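Local atomic coordinates of lovastatin nonaketide synthase mokA (Monascus pilosus, PDB entry 6AD3), a protein that catalyses the iterative nine-step assembly of the lovastatin (monacolin K) polyketide, the chain described here being its condensation domain. Residues Met311-Ile316 with Gln329-Ala334; Ala333-Leu338 with Arg497-Ser502; Leu339-Gly344 with Ser508-Asn513. The protein carries 1 engineered substitution. All blocks are in the same frame, centred on the assembly; numbering follows the deposited sequence.

Contact 1: residues Met311-Ile316 with Gln329-Ala334; sequences MVAFRI and QFYLAA
Ile-316 and Phe-330 face each other where two helices pass nearly at right angles: the axes of 311-316 and 329-334 make an angle of 104° and approach to 11.6 Å, with the CA atoms of this pair 7.1 Å apart. Ile-316 lies between the helices, and its branches divide the work. CG2 lies over one face of the Phe-330 ring, 3.7 Å from Phe-330 CG, and also over one face of the Tyr-331 ring, so a single methyl serves two aromatic neighbours. Because chi1 of -71° sets CG1 opposite the carbonyl carbon, that branch also reaches Phe-330; CG1 sits 4.0 Å from the ring centroid and 20° off the normal, a CH-pi contact displaced toward the rim. The terminal methyl CD1 turns to the tyrosine instead, 3.5 Å from Tyr-331 CE1, and the isoleucine side chain crosses that of Tyr-331 at about a right angle. A beta-branched residue suits this place because it offers carbons in two directions.

The phenol of Tyr-331 ends close to Ala-313, where the small alanine side chain is consistent with water reaching the backbone oxygen. One water joins them, donating to Ala-313 O at 3.0 Å and hydrogen-bonded to Tyr-331 OH at 2.7 Å, so the buried hydroxyl has a polar partner.

Around this helix pair, helix 495-512 supplies Ser-511 against Ile-316, and Phe-386 of helix 386-401 meets the Phe-330 ring. Tyr-331 in turn rests on Phe-437 and Tyr-439 of strand 435-440, carrying the packing down to the sheet.

Contact 2: residues Ala333-Leu338 with Arg497-Ser502; sequences AAYHVL and RAFLES
Leu-338 and Ser-502 mark the nearest backbone approach of 333-338 and 497-502, their CA atoms 7.7 Å apart, while the two helix axes come within 11.4 Å and cross at 122°. The segments belong to helices 327-343 and 495-512 of the condensation domain. At that spacing the side chains must bridge the interval, and Leu-338 and Phe-499 do so between them, with Tyr-335 and Ser-502 as lesser partners. With CG anti to the backbone N (chi1 -174°), the Phe-499 ring extends across to the other helix, and the Leu-338 side chain runs past it in the opposite sense. Leu-338 CD2 settles over one face of the ring as a CH-pi contact, 3.9 Å from the Phe-499 centroid and 18° off the normal. Phe-499 also packs on Val-484 of strand 481-487.

Tyr-335 meets the outer end of the same ring. Tyr-335 CE1 is 3.7 Å from Phe-499 CZ, which comes in at the edge of the tyrosine ring and near its plane; the two side chains cross at about a right angle. On the other branch of the leucine, CD1 lies 4.1 Å from Ser-502 CB. A small residue fits there, since Leu-338 also packs CD2 against the backbone of Ser-502, 3.9 Å from its carbonyl carbon.

The interface is therefore built from carbon, relying on dispersion and the exclusion of water: carbon-to-carbon packing and one CH-pi contact carry it. The polar group at the end of Tyr-335 is directed elsewhere, its OH making a weak hydrogen bond to Val-436 O.

Contact 3: residues Leu339-Gly344 with Ser508-Asn513; sequences LARLTG and SMFSMN
In the C-terminal lobe of the condensation domain, which resembles chloramphenicol acetyltransferase, the ends of helices 327-343 and 495-512 meet through Arg-341, Met-509 and Phe-510. The backbones stand well apart, with the CA atoms of Arg-341 and Phe-510 separated by 14.3 Å. A long residue is needed to span that interval, and the arginine chain is extended from CG to NE. Its NH2 arrives 3.6 Å from Phe-510 CZ, with guanidinium and ring planes turned 67° apart, an oblique meeting that is not a stack. Met-509 bends at its last torsion (chi3 72°), bringing CE within 3.9 Å of Arg-341 NH2 and over one face of the Phe-510 ring; the flexible thioether thus lines both partners. Arg-341 NH2 also donates a hydrogen bond to Leu-518 O, near the C terminus, which holds the guanidinium in place.

Past Arg-341 the helix stops at Gly-344, whose positive phi of 74° favours glycine. Just before it, Thr-343 folds its hydroxyl back onto Leu-339 O, OG1 at 2.7 Å, while Thr-343 N bonds the same oxygen from the opposite face of the carbonyl plane.

In the fold
From the N terminus, contact 1 closes first, joining helices 310-322 and 327-343 across a short turn. Contact 2 begins where contact 1 ends, the two sharing Ala-333 and Ala-334. The same helix carries the first segments of contacts 2 and 3; both close at helix 495-512, after helices 360-364, 386-401 and 408-414 and strands of the six-stranded sheet, with 453-460 crossing to the other sheet. Their segments alternate, so the two long loops cross, whereas contact 1 precedes contact 3 in series. Phe-499 packs on Leu-339 and Leu-342, and Ser-511 on Phe-330. Helices 310-322, 327-343 and 495-512 are thereby packed together, Tyr-331 and Phe-499 reaching strands 435-440 and 481-487 of the six-stranded sheet.

Contact 1: residues Met311-Ile316 with Gln329-Ala334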
loop_
_atom_site.group_PDB
_atom_site.type_symbol
_atom_site.label_atom_id
_atom_site.label_comp_id
_atom_site.label_asym_id
_atom_site.label_seq_id
_atom_site.Cartn_x
_atom_site.Cartn_y
_atom_site.Cartn_z
ATOM N N MET A 311 21.034 15.136 4.156
ATOM C CA MET A 311 22.387 14.591 4.301
ATOM C C MET A 311 22.353 13.153 4.763
ATOM O O MET A 311 23.187 12.348 4.350
ATOM C CB MET A 311 23.253 15.450 5.228
ATOM C CG MET A 311 23.909 16.603 4.502
ATOM S SD MET A 311 25.042 16.027 3.180
ATOM C CE MET A 311 25.855 14.706 3.988
ATOM N N VAL A 312 21.332 12.800 5.556
ATOM C CA VAL A 312 21.149 11.392 5.938
ATOM C C VAL A 312 20.762 10.568 4.711
ATOM O O VAL A 312 21.318 9.481 4.462
ATOM C CB VAL A 312 20.082 11.221 7.040
ATOM C CG1 VAL A 312 19.890 9.757 7.350
ATOM C CG2 VAL A 312 20.487 11.987 8.304
ATOM N N ALA A 313 19.886 11.105 3.901
ATOM C CA ALA A 313 19.503 10.427 2.631
ATOM C C ALA A 313 20.677 10.221 1.700
ATOM O O ALA A 313 20.825 9.137 1.088
ATOM C CB ALA A 313 18.423 11.191 1.934
ATOM N N PHE A 314 21.533 11.233 1.632
ATOM C CA PHE A 314 22.763 11.175 0.830
ATOM C C PHE A 314 23.696 10.085 1.327
ATOM O O PHE A 314 24.224 9.295 0.522
ATOM C CB PHE A 314 23.454 12.546 0.825
ATOM C CG PHE A 314 24.841 12.529 0.211
ATOM C CD1 PHE A 314 24.996 12.568 -1.164
ATOM C CD2 PHE A 314 25.943 12.375 1.001
ATOM C CE1 PHE A 314 26.256 12.521 -1.728
ATOM C CE2 PHE A 314 27.216 12.356 0.452
ATOM C CZ PHE A 314 27.366 12.446 -0.913
ATOM N N ARG A 315 23.949 10.027 2.639
ATOM C CA ARG A 315 24.814 9.001 3.191
ATOM C C ARG A 315 24.248 7.611 2.940
ATOM O O ARG A 315 24.985 6.661 2.692
ATOM C CB ARG A 315 25.026 9.208 4.695
ATOM C CG ARG A 315 25.861 10.434 5.007
ATOM C CD ARG A 315 26.308 10.501 6.456
ATOM N NE ARG A 315 26.847 11.838 6.690
ATOM C CZ ARG A 315 26.143 12.838 7.202
ATOM N NH1 ARG A 315 25.024 12.566 7.879
ATOM N NH2 ARG A 315 26.651 14.078 7.201
ATOM N N ILE A 316 22.945 7.484 3.037
ATOM C CA ILE A 316 22.338 6.212 2.757
ATOM C C ILE A 316 22.547 5.793 1.287
ATOM O O ILE A 316 22.889 4.653 1.009
ATOM C CB ILE A 316 20.854 6.226 3.151
ATOM C CG1 ILE A 316 20.747 6.246 4.679
ATOM C CG2 ILE A 316 20.134 4.986 2.592
ATOM C CD1 ILE A 316 19.318 6.498 5.173
ATOM N N GLN A 329 16.883 -1.304 0.516
ATOM C CA GLN A 329 17.355 -2.376 1.363
ATOM C C GLN A 329 17.974 -1.861 2.645
ATOM O O GLN A 329 17.827 -2.477 3.677
ATOM C CB GLN A 329 18.322 -3.253 0.619
ATOM C CG GLN A 329 17.653 -4.042 -0.486
ATOM C CD GLN A 329 18.608 -4.429 -1.623
ATOM O OE1 GLN A 329 19.783 -4.055 -1.637
ATOM N NE2 GLN A 329 18.049 -5.035 -2.648
ATOM N N PHE A 330 18.574 -0.678 2.580
ATOM C CA PHE A 330 19.101 -0.001 3.782
ATOM C C PHE A 330 17.948 0.404 4.734
ATOM O O PHE A 330 17.960 0.092 5.952
ATOM C CB PHE A 330 19.913 1.255 3.358
ATOM C CG PHE A 330 20.806 1.826 4.464
ATOM C CD1 PHE A 330 20.248 2.431 5.603
ATOM C CD2 PHE A 330 22.163 1.861 4.314
ATOM C CE1 PHE A 330 21.057 3.020 6.558
ATOM C CE2 PHE A 330 22.962 2.401 5.279
ATOM C CZ PHE A 330 22.427 2.970 6.409
ATOM N N TYR A 331 16.902 1.010 4.176
ATOM C CA TYR A 331 15.784 1.424 4.989
ATOM C C TYR A 331 15.122 0.168 5.652
ATOM O O TYR A 331 14.708 0.206 6.816
ATOM C CB TYR A 331 14.786 2.222 4.143
ATOM C CG TYR A 331 15.284 3.572 3.736
ATOM C CD1 TYR A 331 15.452 4.570 4.682
ATOM C CD2 TYR A 331 15.546 3.895 2.387
ATOM C CE1 TYR A 331 15.974 5.798 4.338
ATOM C CE2 TYR A 331 16.027 5.149 2.031
ATOM C CZ TYR A 331 16.180 6.122 3.022
ATOM O OH TYR A 331 16.703 7.384 2.749
ATOM N N LEU A 332 15.024 -0.925 4.889
ATOM C CA LEU A 332 14.371 -2.150 5.371
ATOM C C LEU A 332 15.225 -2.786 6.472
ATOM O O LEU A 332 14.730 -3.154 7.525
ATOM C CB LEU A 332 14.197 -3.125 4.217
ATOM C CG LEU A 332 13.752 -4.535 4.660
ATOM C CD1 LEU A 332 12.403 -4.508 5.349
ATOM C CD2 LEU A 332 13.710 -5.455 3.466
ATOM N N ALA A 333 16.527 -2.851 6.236
ATOM C CA ALA A 333 17.422 -3.405 7.213
ATOM C C ALA A 333 17.390 -2.631 8.523
ATOM O O ALA A 333 17.393 -3.225 9.578
ATOM C CB ALA A 333 18.864 -3.491 6.652
ATOM N N ALA A 334 17.374 -1.300 8.444
ATOM C CA ALA A 334 17.344 -0.473 9.600
ATOM C C ALA A 334 15.993 -0.612 10.350
ATOM O O ALA A 334 15.941 -0.623 11.580
ATOM C CB ALA A 334 17.621 0.970 9.199
HETATM O O HOH W 1 18.416 7.468 0.685
#

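Contact 2: residues Ala333-Leu338 with Arg497-Ser502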
loop_
_atom_site.group_PDB
_atom_site.type_symbol
_atom_site.label_atom_id
_atom_site.label_comp_id
_atom_site.label_asym_id
_atom_site.label_seq_id
_atom_site.Cartn_x
_atom_site.Cartn_y
_atom_site.Cartn_z
ATOM N N ALA A 333 16.527 -2.851 6.236
ATOM C CA ALA A 333 17.422 -3.405 7.213
ATOM C C ALA A 333 17.390 -2.631 8.523
ATOM O O ALA A 333 17.393 -3.225 9.578
ATOM C CB ALA A 333 18.864 -3.491 6.652
ATOM N N ALA A 334 17.374 -1.300 8.444
ATOM C CA ALA A 334 17.344 -0.473 9.600
ATOM C C ALA A 334 15.993 -0.612 10.350
ATOM O O ALA A 334 15.941 -0.623 11.580
ATOM C CB ALA A 334 17.621 0.970 9.199
ATOM N N TYR A 335 14.915 -0.768 9.597
ATOM C CA TYR A 335 13.592 -0.989 10.173
ATOM C C TYR A 335 13.573 -2.297 10.947
ATOM O O TYR A 335 13.099 -2.345 12.091
ATOM C CB TYR A 335 12.557 -0.998 9.053
ATOM C CG TYR A 335 11.144 -1.294 9.453
ATOM C CD1 TYR A 335 10.473 -0.471 10.312
ATOM C CD2 TYR A 335 10.394 -2.162 8.693
ATOM C CE1 TYR A 335 9.105 -0.631 10.526
ATOM C CE2 TYR A 335 9.032 -2.325 8.900
ATOM C CZ TYR A 335 8.407 -1.576 9.836
ATOM O OH TYR A 335 7.029 -1.732 10.029
ATOM N N HIS A 336 14.122 -3.353 10.341
ATOM C CA HIS A 336 14.225 -4.629 11.014
ATOM C C HIS A 336 15.013 -4.506 12.310
ATOM O O HIS A 336 14.591 -5.030 13.353
ATOM C CB HIS A 336 14.883 -5.664 10.106
ATOM C CG HIS A 336 15.301 -6.896 10.826
ATOM N ND1 HIS A 336 16.603 -7.104 11.242
ATOM C CD2 HIS A 336 14.563 -7.883 11.383
ATOM C CE1 HIS A 336 16.654 -8.196 11.982
ATOM N NE2 HIS A 336 15.431 -8.687 12.091
ATOM N N VAL A 337 16.172 -3.824 12.258
ATOM C CA VAL A 337 16.991 -3.668 13.471
ATOM C C VAL A 337 16.259 -2.936 14.593
ATOM O O VAL A 337 16.261 -3.379 15.727
ATOM C CB VAL A 337 18.297 -2.931 13.172
ATOM C CG1 VAL A 337 19.037 -2.595 14.457
ATOM C CG2 VAL A 337 19.160 -3.776 12.232
ATOM N N LEU A 338 15.493 -1.898 14.258
ATOM C CA LEU A 338 14.771 -1.177 15.255
ATOM C C LEU A 338 13.650 -2.035 15.851
ATOM O O LEU A 338 13.427 -2.041 17.065
ATOM C CB LEU A 338 14.212 0.112 14.658
ATOM C CG LEU A 338 13.432 0.970 15.636
ATOM C CD1 LEU A 338 14.244 1.275 16.891
ATOM C CD2 LEU A 338 13.004 2.256 14.952
ATOM N N ARG A 497 5.166 8.862 16.572
ATOM C CA ARG A 497 6.259 9.828 16.547
ATOM C C ARG A 497 7.516 9.338 17.290
ATOM O O ARG A 497 8.641 9.578 16.839
ATOM C CB ARG A 497 5.822 11.177 17.090
ATOM C CG ARG A 497 6.862 12.252 16.766
ATOM C CD ARG A 497 6.321 13.624 17.040
ATOM N NE ARG A 497 5.216 13.958 16.149
ATOM C CZ ARG A 497 5.354 14.221 14.855
ATOM N NH1 ARG A 497 6.548 14.165 14.280
ATOM N NH2 ARG A 497 4.291 14.544 14.138
ATOM N N ALA A 498 7.333 8.646 18.419
ATOM C CA ALA A 498 8.455 8.101 19.158
ATOM C C ALA A 498 9.205 7.026 18.321
ATOM O O ALA A 498 10.417 7.049 18.208
ATOM C CB ALA A 498 7.989 7.525 20.495
ATOM N N PHE A 499 8.461 6.172 17.628
ATOM C CA PHE A 499 9.070 5.209 16.716
ATOM C C PHE A 499 9.782 5.868 15.560
ATOM O O PHE A 499 10.916 5.536 15.233
ATOM C CB PHE A 499 8.019 4.232 16.180
ATOM C CG PHE A 499 8.595 3.128 15.354
ATOM C CD1 PHE A 499 8.842 3.305 14.008
ATOM C CD2 PHE A 499 8.874 1.901 15.906
ATOM C CE1 PHE A 499 9.384 2.281 13.242
ATOM C CE2 PHE A 499 9.394 0.871 15.134
ATOM C CZ PHE A 499 9.679 1.079 13.797
ATOM N N LEU A 500 9.135 6.847 14.966
ATOM C CA LEU A 500 9.701 7.550 13.830
ATOM C C LEU A 500 10.985 8.280 14.213
ATOM O O LEU A 500 11.987 8.232 13.467
ATOM C CB LEU A 500 8.642 8.507 13.276
ATOM C CG LEU A 500 8.889 9.433 12.126
ATOM C CD1 LEU A 500 9.415 8.668 10.939
ATOM C CD2 LEU A 500 7.591 10.141 11.793
ATOM N N GLU A 501 11.011 8.868 15.408
ATOM C CA GLU A 501 12.205 9.551 15.879
ATOM C C GLU A 501 13.336 8.555 16.070
ATOM O O GLU A 501 14.482 8.856 15.766
ATOM C CB GLU A 501 11.927 10.300 17.184
ATOM C CG GLU A 501 11.110 11.578 16.967
ATOM C CD GLU A 501 10.714 12.283 18.257
ATOM O OE1 GLU A 501 10.201 13.423 18.139
ATOM O OE2 GLU A 501 10.702 11.642 19.360
ATOM N N SER A 502 13.033 7.425 16.704
ATOM C CA SER A 502 14.042 6.359 16.897
ATOM C C SER A 502 14.570 5.789 15.587
ATOM O O SER A 502 15.755 5.487 15.449
ATOM C CB SER A 502 13.497 5.241 17.782
ATOM O OG SER A 502 13.345 5.714 19.105
#

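Contact 3: residues Leu339-Gly344 with Ser508-Asn513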
loop_
_atom_site.group_PDB
_atom_site.type_symbol
_atom_site.label_atom_id
_atom_site.label_comp_id
_atom_site.label_asym_id
_atom_site.label_seq_id
_atom_site.Cartn_x
_atom_site.Cartn_y
_atom_site.Cartn_z
ATOM N N LEU A 339 12.949 -2.784 15.004
ATOM C CA LEU A 339 11.897 -3.645 15.485
ATOM C C LEU A 339 12.470 -4.682 16.442
ATOM O O LEU A 339 11.861 -4.993 17.475
ATOM C CB LEU A 339 11.181 -4.324 14.340
ATOM C CG LEU A 339 10.292 -3.403 13.491
ATOM C CD1 LEU A 339 9.871 -4.113 12.211
ATOM C CD2 LEU A 339 9.071 -2.992 14.254
ATOM N N ALA A 340 13.601 -5.271 16.071
ATOM C CA ALA A 340 14.228 -6.262 16.947
ATOM C C ALA A 340 14.616 -5.609 18.280
ATOM O O ALA A 340 14.432 -6.215 19.359
ATOM C CB ALA A 340 15.451 -6.871 16.275
ATOM N N ARG A 341 15.238 -4.436 18.225
ATOM C CA ARG A 341 15.592 -3.737 19.463
ATOM C C ARG A 341 14.412 -3.499 20.353
ATOM O O ARG A 341 14.492 -3.709 21.545
ATOM C CB ARG A 341 16.272 -2.411 19.208
ATOM C CG ARG A 341 17.643 -2.511 18.608
ATOM C CD ARG A 341 18.330 -1.163 18.604
ATOM N NE ARG A 341 19.655 -1.293 18.022
ATOM C CZ ARG A 341 20.498 -0.284 17.883
ATOM N NH1 ARG A 341 20.128 0.930 18.276
ATOM N NH2 ARG A 341 21.718 -0.497 17.412
ATOM N N LEU A 342 13.332 -2.964 19.803
ATOM C CA LEU A 342 12.218 -2.519 20.618
ATOM C C LEU A 342 11.361 -3.671 21.151
ATOM O O LEU A 342 10.665 -3.505 22.133
ATOM C CB LEU A 342 11.327 -1.549 19.832
ATOM C CG LEU A 342 11.932 -0.217 19.433
ATOM C CD1 LEU A 342 10.924 0.566 18.573
ATOM C CD2 LEU A 342 12.328 0.562 20.680
ATOM N N THR A 343 11.374 -4.817 20.465
ATOM C CA THR A 343 10.539 -5.946 20.859
ATOM C C THR A 343 11.293 -7.001 21.645
ATOM O O THR A 343 10.676 -7.792 22.343
ATOM C CB THR A 343 9.926 -6.663 19.643
ATOM O OG1 THR A 343 10.964 -7.180 18.811
ATOM C CG2 THR A 343 9.066 -5.716 18.848
ATOM N N GLY A 344 12.599 -7.093 21.431
ATOM C CA GLY A 344 13.391 -8.217 21.922
ATOM C C GLY A 344 13.220 -9.542 21.175
ATOM O O GLY A 344 13.604 -10.579 21.670
ATOM N N SER A 508 20.389 7.634 10.852
ATOM C CA SER A 508 21.466 8.592 10.878
ATOM C C SER A 508 22.750 7.914 11.410
ATOM O O SER A 508 23.856 8.118 10.879
ATOM C CB SER A 508 21.082 9.787 11.753
ATOM O OG SER A 508 22.183 10.698 11.792
ATOM N N MET A 509 22.608 7.090 12.443
ATOM C CA MET A 509 23.784 6.487 13.064
ATOM C C MET A 509 24.432 5.453 12.136
ATOM O O MET A 509 25.652 5.458 11.928
ATOM C CB MET A 509 23.390 5.872 14.413
ATOM C CG MET A 509 24.452 5.081 15.101
ATOM S SD MET A 509 23.855 4.332 16.665
ATOM C CE MET A 509 22.764 3.046 16.033
ATOM N N PHE A 510 23.633 4.574 11.559
ATOM C CA PHE A 510 24.186 3.519 10.709
ATOM C C PHE A 510 24.724 4.047 9.384
ATOM O O PHE A 510 25.654 3.447 8.808
ATOM C CB PHE A 510 23.169 2.385 10.462
ATOM C CG PHE A 510 22.933 1.505 11.662
ATOM C CD1 PHE A 510 23.987 1.030 12.412
ATOM C CD2 PHE A 510 21.649 1.166 12.046
ATOM C CE1 PHE A 510 23.778 0.199 13.494
ATOM C CE2 PHE A 510 21.431 0.338 13.148
ATOM C CZ PHE A 510 22.486 -0.124 13.884
ATOM N N SER A 511 24.115 5.114 8.860
ATOM C CA SER A 511 24.540 5.653 7.619
ATOM C C SER A 511 25.829 6.465 7.826
ATOM O O SER A 511 26.639 6.543 6.928
ATOM C CB SER A 511 23.440 6.496 6.961
ATOM O OG SER A 511 23.229 7.731 7.629
ATOM N N MET A 512 26.028 6.971 9.046
ATOM C CA MET A 512 27.324 7.598 9.439
ATOM C C MET A 512 28.404 6.517 9.614
ATOM O O MET A 512 29.544 6.696 9.217
ATOM C CB MET A 512 27.128 8.366 10.740
ATOM C CG MET A 512 28.298 9.200 11.194
ATOM S SD MET A 512 28.593 10.607 10.103
ATOM C CE MET A 512 27.176 11.629 10.523
ATOM N N ASN A 513 28.033 5.384 10.193
ATOM C CA ASN A 513 28.994 4.336 10.523
ATOM C C ASN A 513 28.371 2.951 10.446
ATOM O O ASN A 513 27.885 2.429 11.459
ATOM C CB ASN A 513 29.529 4.563 11.934
ATOM C CG ASN A 513 30.644 3.615 12.302
ATOM O OD1 ASN A 513 30.956 2.693 11.562
ATOM N ND2 ASN A 513 31.237 3.832 13.472
#